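Local coordinates for Udp-n-acetylglucosamine pyrophosphorylase (PDB 4BQH), which probably joins UTP and N-acetyl-alpha-D-glucosamine 1-phosphate into UDP-N-acetylglucosamine, releasing diphosphate, and binds an allosteric inhibitor in this crystal form, at residues 159-162 / 163-166; 457-460 / 461-464; 519-522 / 523-526. All blocks are in the same frame, centred on the assembly; numbering follows the deposited sequence.

Contact 1. Residues 159-162 / 163-166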
ATOM      1  N   GLN A 159      13.431  12.310  -1.975  1.00 11.32           N
ATOM      2  CA  GLN A 159      13.384  13.766  -1.692  1.00 11.76           C
ATOM      3  C   GLN A 159      14.722  14.400  -2.036  1.00 12.36           C
ATOM      4  O   GLN A 159      14.789  15.464  -2.673  1.00 12.36           O
ATOM      5  CB  GLN A 159      13.065  14.018  -0.208  1.00 11.52           C
ATOM      6  CG  GLN A 159      11.585  13.842   0.151  1.00 11.55           C
ATOM      7  CD  GLN A 159      11.311  13.981   1.637  1.00 11.04           C
ATOM      8  OE1 GLN A 159      10.157  14.032   2.067  1.00 10.58           O
ATOM      9  NE2 GLN A 159      12.382  14.085   2.440  1.00 11.94           N
ATOM     10  N   GLU A 160      15.794  13.731  -1.626  1.00 12.70           N
ATOM     11  CA  GLU A 160      17.167  14.193  -1.914  1.00 13.34           C
ATOM     12  C   GLU A 160      17.455  14.258  -3.414  1.00 12.71           C
ATOM     13  O   GLU A 160      18.056  15.241  -3.881  1.00 12.88           O
ATOM     14  CB  GLU A 160      18.163  13.283  -1.174  1.00 15.96           C
ATOM     15  CG  GLU A 160      19.629  13.652  -1.316  1.00 20.47           C
ATOM     16  CD  GLU A 160      20.547  12.621  -0.671  1.00 24.79           C
ATOM     17  OE1 GLU A 160      20.077  11.513  -0.292  1.00 25.24           O
ATOM     18  OE2 GLU A 160      21.746  12.931  -0.527  1.00 29.44           O
ATOM     19  N   ILE A 161      17.030  13.244  -4.179  1.00 11.78           N
ATOM     20  CA  ILE A 161      17.231  13.270  -5.637  1.00 11.76           C
ATOM     21  C   ILE A 161      16.419  14.401  -6.291  1.00 11.67           C
ATOM     22  O   ILE A 161      16.948  15.129  -7.140  1.00 12.36           O
ATOM     23  CB  ILE A 161      16.914  11.900  -6.313  1.00 11.58           C
ATOM     24  CG1 ILE A 161      17.859  10.794  -5.787  1.00 11.59           C
ATOM     25  CG2 ILE A 161      17.060  12.003  -7.828  1.00 11.90           C
ATOM     26  CD1 ILE A 161      17.393   9.387  -6.140  1.00 13.25           C
ATOM     27  N   ALA A 162      15.156  14.566  -5.875  1.00 11.87           N
ATOM     28  CA  ALA A 162      14.317  15.650  -6.391  1.00 12.55           C
ATOM     29  C   ALA A 162      15.028  17.012  -6.204  1.00 13.02           C
ATOM     30  O   ALA A 162      15.052  17.839  -7.136  1.00 13.35           O
ATOM     31  CB  ALA A 162      12.950  15.644  -5.702  1.00 13.12           C
ATOM     32  N   GLU A 163      15.640  17.209  -5.031  1.00 13.15           N
ATOM     33  CA  GLU A 163      16.349  18.464  -4.700  1.00 15.00           C
ATOM     34  C   GLU A 163      17.600  18.652  -5.561  1.00 16.09           C
ATOM     35  O   GLU A 163      17.923  19.778  -5.999  1.00 16.35           O
ATOM     36  CB  GLU A 163      16.725  18.491  -3.209  1.00 15.62           C
ATOM     37  CG  GLU A 163      15.565  18.779  -2.278  1.00 17.08           C
ATOM     38  CD  GLU A 163      15.795  18.320  -0.840  1.00 19.34           C
ATOM     39  OE1 GLU A 163      16.919  17.892  -0.490  1.00 21.48           O
ATOM     40  OE2 GLU A 163      14.852  18.396  -0.036  1.00 18.54           O
ATOM     41  N   SER A 164      18.314  17.557  -5.796  1.00 16.47           N
ATOM     42  CA  SER A 164      19.515  17.584  -6.632  1.00 19.01           C
ATOM     43  C   SER A 164      19.194  17.977  -8.077  1.00 19.87           C
ATOM     44  O   SER A 164      19.991  18.654  -8.731  1.00 22.31           O
ATOM     45  CB  SER A 164      20.249  16.231  -6.593  1.00 20.65           C
ATOM     46  OG  SER A 164      19.671  15.329  -7.536  1.00 23.39           O
ATOM     47  N   ILE A 165      18.028  17.557  -8.574  1.00 17.73           N
ATOM     48  CA  ILE A 165      17.600  17.874  -9.932  1.00 18.44           C
ATOM     49  C   ILE A 165      17.109  19.324 -10.041  1.00 18.46           C
ATOM     50  O   ILE A 165      17.432  20.015 -11.009  1.00 19.36           O
ATOM     51  CB  ILE A 165      16.484  16.927 -10.419  1.00 17.76           C
ATOM     52  CG1 ILE A 165      17.028  15.499 -10.586  1.00 17.96           C
ATOM     53  CG2 ILE A 165      15.898  17.420 -11.741  1.00 19.73           C
ATOM     54  CD1 ILE A 165      15.924  14.455 -10.636  1.00 17.24           C
ATOM     55  N   SER A 166      16.336  19.776  -9.058  1.00 16.92           N
ATOM     56  CA  SER A 166      15.731  21.113  -9.144  1.00 17.24           C
ATOM     57  C   SER A 166      16.717  22.261  -8.906  1.00 18.19           C
ATOM     58  O   SER A 166      16.574  23.331  -9.505  1.00 18.42           O
ATOM     59  CB  SER A 166      14.588  21.247  -8.166  1.00 17.13           C
ATOM     60  OG  SER A 166      15.063  21.256  -6.846  1.00 18.64           O
TER
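Glu163 runs back along the helix over the carbonyl oxygen of Gln159, four residues earlier. Its CB lies 3.6 Å from Gln159 O and about equally far from Glu160 O. CG comes closer and touches Gln159 O at 3.4 Å. CD follows beside the same oxygen. The first torsion explains this path: CG stands beside the backbone N and opposite the carbonyl carbon (chi1 -76°), and the chain stays extended beyond it. Both carboxylate oxygens, OE1 and OE2, stay 3.9 Å from Gln159 O. Their polar partners lie in the loop after the helix: OE2 accepts a hydrogen bond from Ala172 N, and longer, weak ion pairs run from OE1 to Lys171 and from OE2 to Arg173. The backbone N of Glu163 also bonds to Gln159 O, at 3.1 Å.

Two residues on, Ile161 O receives two hydrogen bonds. Ile165 N approaches nearly along the C=O axis, at 3.0 Å. Ser164 OG donates to Ile161 O at 2.8 Å, in the carbonyl plane and on a lone pair. Its hydroxyl sits between the backbone N and the carbonyl carbon of its own residue (chi1 84°), which folds it back onto the turn. This is the familiar helical bond from a serine hydroxyl to the carbonyl three residues before. On the apolar flank, Ile161 CG2 meets Ile165 CD1 at 3.9 Å, the two branched chains crossing at a slant.

The turns form the C-terminal end of helix 147-166. Gln159 OE1 accepts from Val174 N and Gln204 NE2, which ties the helix to the residues just before strands 175-180 and 205-209. Tyr106 of helix 95-110 packs against Ile161, Ala162 and Ile165, and Ile161 also touches Val510 and Glu513 in a loop.

Contact 2. Residues 457-460 / 461-464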
ATOM      1  N   SER A 457      18.861  -9.788  -5.163  1.00 14.38           N
ATOM      2  CA  SER A 457      19.000  -9.973  -6.594  1.00 14.82           C
ATOM      3  C   SER A 457      18.903  -8.677  -7.378  1.00 14.48           C
ATOM      4  O   SER A 457      19.602  -8.488  -8.385  1.00 14.29           O
ATOM      5  CB  SER A 457      17.962 -10.969  -7.118  1.00 15.98           C
ATOM      6  OG  SER A 457      18.390 -12.268  -6.769  1.00 19.90           O
ATOM      7  N   GLN A 458      18.046  -7.785  -6.906  1.00 13.74           N
ATOM      8  CA  GLN A 458      17.877  -6.489  -7.535  1.00 14.59           C
ATOM      9  C   GLN A 458      19.117  -5.614  -7.319  1.00 13.87           C
ATOM     10  O   GLN A 458      19.619  -5.003  -8.260  1.00 13.85           O
ATOM     11  CB  GLN A 458      16.660  -5.781  -6.938  1.00 15.18           C
ATOM     12  CG  GLN A 458      16.406  -4.473  -7.650  1.00 16.44           C
ATOM     13  CD  GLN A 458      15.224  -3.718  -7.090  1.00 17.81           C
ATOM     14  OE1 GLN A 458      14.948  -3.748  -5.883  1.00 20.08           O
ATOM     15  NE2 GLN A 458      14.541  -3.015  -7.959  1.00 18.49           N
ATOM     16  N   HIS A 459      19.600  -5.566  -6.081  1.00 12.68           N
ATOM     17  CA  HIS A 459      20.792  -4.743  -5.776  1.00 12.98           C
ATOM     18  C   HIS A 459      22.013  -5.238  -6.507  1.00 13.54           C
ATOM     19  O   HIS A 459      22.872  -4.450  -6.922  1.00 12.91           O
ATOM     20  CB  HIS A 459      21.024  -4.681  -4.277  1.00 13.11           C
ATOM     21  CG  HIS A 459      19.918  -3.976  -3.544  1.00 13.81           C
ATOM     22  ND1 HIS A 459      19.819  -3.980  -2.210  1.00 13.49           N
ATOM     23  CD2 HIS A 459      18.792  -3.301  -4.025  1.00 14.06           C
ATOM     24  CE1 HIS A 459      18.732  -3.281  -1.852  1.00 13.83           C
ATOM     25  NE2 HIS A 459      18.094  -2.889  -2.967  1.00 13.95           N
ATOM     26  N   THR A 460      22.091  -6.555  -6.674  1.00 12.76           N
ATOM     27  CA  THR A 460      23.174  -7.186  -7.414  1.00 13.78           C
ATOM     28  C   THR A 460      23.164  -6.741  -8.854  1.00 13.80           C
ATOM     29  O   THR A 460      24.210  -6.458  -9.417  1.00 14.06           O
ATOM     30  CB  THR A 460      23.114  -8.726  -7.326  1.00 13.54           C
ATOM     31  OG1 THR A 460      23.169  -9.119  -5.951  1.00 14.02           O
ATOM     32  CG2 THR A 460      24.285  -9.364  -8.062  1.00 15.22           C
ATOM     33  N   ARG A 461      21.978  -6.675  -9.463  1.00 14.13           N
ATOM     34  CA  ARG A 461      21.883  -6.159 -10.806  1.00 15.57           C
ATOM     35  C   ARG A 461      22.350  -4.705 -10.869  1.00 14.70           C
ATOM     36  O   ARG A 461      23.036  -4.325 -11.813  1.00 14.77           O
ATOM     37  CB  ARG A 461      20.450  -6.276 -11.364  1.00 17.04           C
ATOM     38  CG  ARG A 461      20.071  -7.699 -11.767  1.00 18.83           C
ATOM     39  CD  ARG A 461      18.668  -7.799 -12.382  1.00 20.88           C
ATOM     40  NE  ARG A 461      17.573  -7.386 -11.483  1.00 20.76           N
ATOM     41  CZ  ARG A 461      16.909  -8.204 -10.664  1.00 21.23           C
ATOM     42  NH1 ARG A 461      17.228  -9.489 -10.603  1.00 23.62           N
ATOM     43  NH2 ARG A 461      15.919  -7.742  -9.912  1.00 21.29           N
ATOM     44  N   TRP A 462      21.984  -3.892  -9.875  1.00 13.93           N
ATOM     45  CA  TRP A 462      22.356  -2.483  -9.931  1.00 14.25           C
ATOM     46  C   TRP A 462      23.848  -2.323  -9.870  1.00 14.13           C
ATOM     47  O   TRP A 462      24.433  -1.502 -10.597  1.00 14.06           O
ATOM     48  CB  TRP A 462      21.787  -1.693  -8.776  1.00 14.17           C
ATOM     49  CG  TRP A 462      20.310  -1.562  -8.735  1.00 14.86           C
ATOM     50  CD1 TRP A 462      19.389  -1.834  -9.746  1.00 15.84           C
ATOM     51  CD2 TRP A 462      19.535  -1.028  -7.633  1.00 15.37           C
ATOM     52  NE1 TRP A 462      18.109  -1.568  -9.308  1.00 16.69           N
ATOM     53  CE2 TRP A 462      18.135  -1.061  -8.058  1.00 15.37           C
ATOM     54  CE3 TRP A 462      19.850  -0.544  -6.363  1.00 14.88           C
ATOM     55  CZ2 TRP A 462      17.117  -0.627  -7.234  1.00 15.21           C
ATOM     56  CZ3 TRP A 462      18.812  -0.124  -5.532  1.00 15.27           C
ATOM     57  CH2 TRP A 462      17.468  -0.179  -5.962  1.00 14.69           C
ATOM     58  N   LEU A 463      24.475  -3.099  -8.989  1.00 14.15           N
ATOM     59  CA  LEU A 463      25.924  -2.984  -8.798  1.00 14.67           C
ATOM     60  C   LEU A 463      26.700  -3.457 -10.030  1.00 15.35           C
ATOM     61  O   LEU A 463      27.663  -2.794 -10.444  1.00 15.52           O
ATOM     62  CB  LEU A 463      26.349  -3.755  -7.542  1.00 14.18           C
ATOM     63  CG  LEU A 463      27.846  -3.671  -7.220  1.00 14.25           C
ATOM     64  CD1 LEU A 463      28.287  -2.213  -7.110  1.00 14.36           C
ATOM     65  CD2 LEU A 463      28.130  -4.431  -5.924  1.00 13.82           C
ATOM     66  N   ILE A 464      26.268  -4.573 -10.630  1.00 15.75           N
ATOM     67  CA  ILE A 464      26.886  -5.084 -11.876  1.00 18.02           C
ATOM     68  C   ILE A 464      26.777  -4.039 -12.987  1.00 18.05           C
ATOM     69  O   ILE A 464      27.762  -3.745 -13.662  1.00 17.86           O
ATOM     70  CB  ILE A 464      26.322  -6.449 -12.315  1.00 18.51           C
ATOM     71  CG1 ILE A 464      26.780  -7.513 -11.333  1.00 19.94           C
ATOM     72  CG2 ILE A 464      26.803  -6.853 -13.721  1.00 19.39           C
ATOM     73  CD1 ILE A 464      26.081  -8.839 -11.485  1.00 20.97           C
TER
HETATM   74  O   HOH W   1      15.615  -2.152 -10.531  1.00 28.64           O
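One water joins the polar ends of Trp462 and Gln458. It accepts from Trp462 NE1 at 2.8 Å, at the ring edge, and from Gln458 NE2 at 2.9 Å. The Gln458 side chain runs across the indole, and its amide plane is turned 44° from the ring. Gln458 NE2 approaches Trp462 CZ2 to 3.6 Å. Trp462 CG stands beside its own backbone N (chi1 -66°), and the ring therefore reaches back over the preceding turn. Gln458 O lies 3.4 Å from the indole plane of Trp462, offset toward the rim. The same oxygen accepts from Trp462 N at 3.1 Å.

His459 lies beside Trp462 and points the same way. Its CD2 is 3.5 Å from Trp462 CZ3, over the indole face that also meets Gln458 O. The pair is oblique, with the planes 34° apart.

These i to i+3 and i to i+4 contacts belong to helix 448-471, which packs against helices 485-497 and 519-528 and against strand 501-504, where Ile504 touches both His459 and Trp462 and Ala502 touches Leu463. Thr460 OG1 bonds to Leu456 O and Ala502 N.

Arg461 bends at chi3 and folds back over the preceding turn. One face of its guanidinium rests on Gln458 CA and Ser457 O. Gln458 CA is 3.3 Å from Arg461 NH2. That nitrogen forms a salt bridge with Asp432.

Contact 3. Residues 519-522 / 523-526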
ATOM      1  N   LEU A 519      32.297   2.625  -5.724  1.00 19.49           N
ATOM      2  CA  LEU A 519      32.999   1.633  -6.505  1.00 19.30           C
ATOM      3  C   LEU A 519      34.451   1.375  -6.064  1.00 20.59           C
ATOM      4  O   LEU A 519      34.899   0.219  -6.151  1.00 19.77           O
ATOM      5  CB  LEU A 519      32.925   1.937  -7.996  1.00 20.64           C
ATOM      6  CG  LEU A 519      31.555   1.826  -8.693  1.00 20.39           C
ATOM      7  CD1 LEU A 519      31.725   1.881 -10.203  1.00 20.57           C
ATOM      8  CD2 LEU A 519      30.802   0.564  -8.275  1.00 19.70           C
ATOM      9  N   PRO A 520      35.184   2.418  -5.587  1.00 20.83           N
ATOM     10  CA  PRO A 520      36.552   2.077  -5.160  1.00 20.78           C
ATOM     11  C   PRO A 520      36.555   0.992  -4.086  1.00 20.11           C
ATOM     12  O   PRO A 520      37.312   0.041  -4.215  1.00 21.60           O
ATOM     13  CB  PRO A 520      37.092   3.401  -4.598  1.00 21.79           C
ATOM     14  CG  PRO A 520      36.378   4.448  -5.404  1.00 22.45           C
ATOM     15  CD  PRO A 520      34.970   3.886  -5.583  1.00 21.95           C
ATOM     16  N   ARG A 521      35.692   1.125  -3.082  1.00 19.00           N
ATOM     17  CA  ARG A 521      35.619   0.185  -1.969  1.00 19.78           C
ATOM     18  C   ARG A 521      35.120  -1.194  -2.428  1.00 18.56           C
ATOM     19  O   ARG A 521      35.653  -2.228  -2.021  1.00 17.48           O
ATOM     20  CB  ARG A 521      34.737   0.756  -0.857  1.00 21.00           C
ATOM     21  CG  ARG A 521      34.396  -0.201   0.278  1.00 23.67           C
ATOM     22  CD  ARG A 521      35.520  -0.310   1.297  1.00 24.83           C
ATOM     23  NE  ARG A 521      35.381  -1.521   2.110  1.00 25.26           N
ATOM     24  CZ  ARG A 521      36.263  -2.513   2.137  1.00 25.01           C
ATOM     25  NH1 ARG A 521      37.373  -2.446   1.411  1.00 25.33           N
ATOM     26  NH2 ARG A 521      36.037  -3.571   2.909  1.00 26.47           N
ATOM     27  N   VAL A 522      34.082  -1.192  -3.258  1.00 17.56           N
ATOM     28  CA  VAL A 522      33.523  -2.433  -3.830  1.00 16.86           C
ATOM     29  C   VAL A 522      34.571  -3.192  -4.631  1.00 17.48           C
ATOM     30  O   VAL A 522      34.788  -4.403  -4.424  1.00 17.71           O
ATOM     31  CB  VAL A 522      32.311  -2.107  -4.741  1.00 16.33           C
ATOM     32  CG1 VAL A 522      31.878  -3.335  -5.562  1.00 16.47           C
ATOM     33  CG2 VAL A 522      31.181  -1.545  -3.894  1.00 16.33           C
ATOM     34  N   ILE A 523      35.252  -2.488  -5.530  1.00 17.32           N
ATOM     35  CA  ILE A 523      36.287  -3.098  -6.341  1.00 17.84           C
ATOM     36  C   ILE A 523      37.422  -3.690  -5.483  1.00 17.31           C
ATOM     37  O   ILE A 523      37.862  -4.805  -5.756  1.00 17.69           O
ATOM     38  CB  ILE A 523      36.822  -2.126  -7.421  1.00 19.13           C
ATOM     39  CG1 ILE A 523      35.762  -1.981  -8.513  1.00 19.33           C
ATOM     40  CG2 ILE A 523      38.128  -2.626  -8.029  1.00 18.80           C
ATOM     41  CD1 ILE A 523      36.061  -0.891  -9.520  1.00 21.87           C
ATOM     42  N   HIS A 524      37.835  -2.962  -4.448  1.00 18.08           N
ATOM     43  CA  HIS A 524      38.890  -3.421  -3.521  1.00 18.56           C
ATOM     44  C   HIS A 524      38.455  -4.728  -2.885  1.00 18.73           C
ATOM     45  O   HIS A 524      39.214  -5.694  -2.861  1.00 18.18           O
ATOM     46  CB  HIS A 524      39.140  -2.356  -2.467  1.00 21.16           C
ATOM     47  CG  HIS A 524      40.323  -2.636  -1.564  1.00 23.06           C
ATOM     48  ND1 HIS A 524      40.192  -3.181  -0.336  1.00 25.83           N
ATOM     49  CD2 HIS A 524      41.680  -2.411  -1.750  1.00 23.25           C
ATOM     50  CE1 HIS A 524      41.409  -3.303   0.229  1.00 24.72           C
ATOM     51  NE2 HIS A 524      42.316  -2.845  -0.642  1.00 24.83           N
ATOM     52  N   GLN A 525      37.222  -4.787  -2.389  1.00 17.33           N
ATOM     53  CA  GLN A 525      36.704  -6.030  -1.769  1.00 17.79           C
ATOM     54  C   GLN A 525      36.677  -7.190  -2.735  1.00 16.92           C
ATOM     55  O   GLN A 525      37.057  -8.303  -2.364  1.00 17.14           O
ATOM     56  CB  GLN A 525      35.275  -5.836  -1.290  1.00 17.83           C
ATOM     57  CG  GLN A 525      35.142  -4.943  -0.080  1.00 18.72           C
ATOM     58  CD  GLN A 525      33.686  -4.655   0.223  1.00 19.58           C
ATOM     59  OE1 GLN A 525      33.061  -3.794  -0.417  1.00 20.58           O
ATOM     60  NE2 GLN A 525      33.137  -5.380   1.191  1.00 18.34           N
ATOM     61  N   LEU A 526      36.186  -6.940  -3.952  1.00 15.57           N
ATOM     62  CA  LEU A 526      36.031  -7.980  -4.961  1.00 16.47           C
ATOM     63  C   LEU A 526      37.366  -8.567  -5.394  1.00 18.06           C
ATOM     64  O   LEU A 526      37.476  -9.788  -5.588  1.00 16.80           O
ATOM     65  CB  LEU A 526      35.222  -7.510  -6.172  1.00 16.66           C
ATOM     66  CG  LEU A 526      33.743  -7.232  -5.893  1.00 16.22           C
ATOM     67  CD1 LEU A 526      33.128  -6.593  -7.130  1.00 16.55           C
ATOM     68  CD2 LEU A 526      32.985  -8.504  -5.515  1.00 16.91           C
TER
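Arg521 and Gln525 cross at about a right angle, yet their flat ends are stacked. The guanidinium and amide planes are only 19° apart. Gln525 CG touches Arg521 NH2 at 3.4 Å, over one face of the guanidinium. Arg521 gets there by a bend at chi2 (81°), which turns the chain along the helix toward the next turn. At the edge of the same group, near its plane, His524 ND1 lies 3.4 Å from Arg521 NH1. The imidazole is turned 48° from the guanidinium. Gln525 N also bonds to Arg521 O at 3.0 Å.

On the buried flank, Val522 and Leu526 lie side by side and point the same way, with Val522 CG1 and Leu526 CD1 3.8 Å apart. Leu526 N bonds to Val522 O at 2.9 Å. Val522 packs on Ile534 and Ile536, and Leu526 on Ala491 and Met495 of helix 485-497.

The result is an amphipathic helix, with Arg521 and His524 exposed and Leu519, Val522, Ile523 and Leu526 buried. It is the connecting helix of a beta-alpha-beta unit, between strands 501-504 and 533-536.

Contacts 2 and 3 belong to one packed region. Their centres are about 15 Å apart, and Leu463 of contact 2 joins them. Its CD1 meets Leu519 CD2 at 3.9 Å, and its CD2 meets Val522 CG1 at the same distance. Met495 of helix 485-497 touches side chains of both. Contact 1 stands apart on helix 147-166. Its nearest atoms are about 10 Å from contact 2 and about 16 Å from contact 3. The loop carrying Val510 and Glu513, which Ile161 touches, leads on to helix 519-528. The bound inhibitor lies in a pocket of 19 residues between 48 and 401, so contacts 2 and 3 contribute none of them.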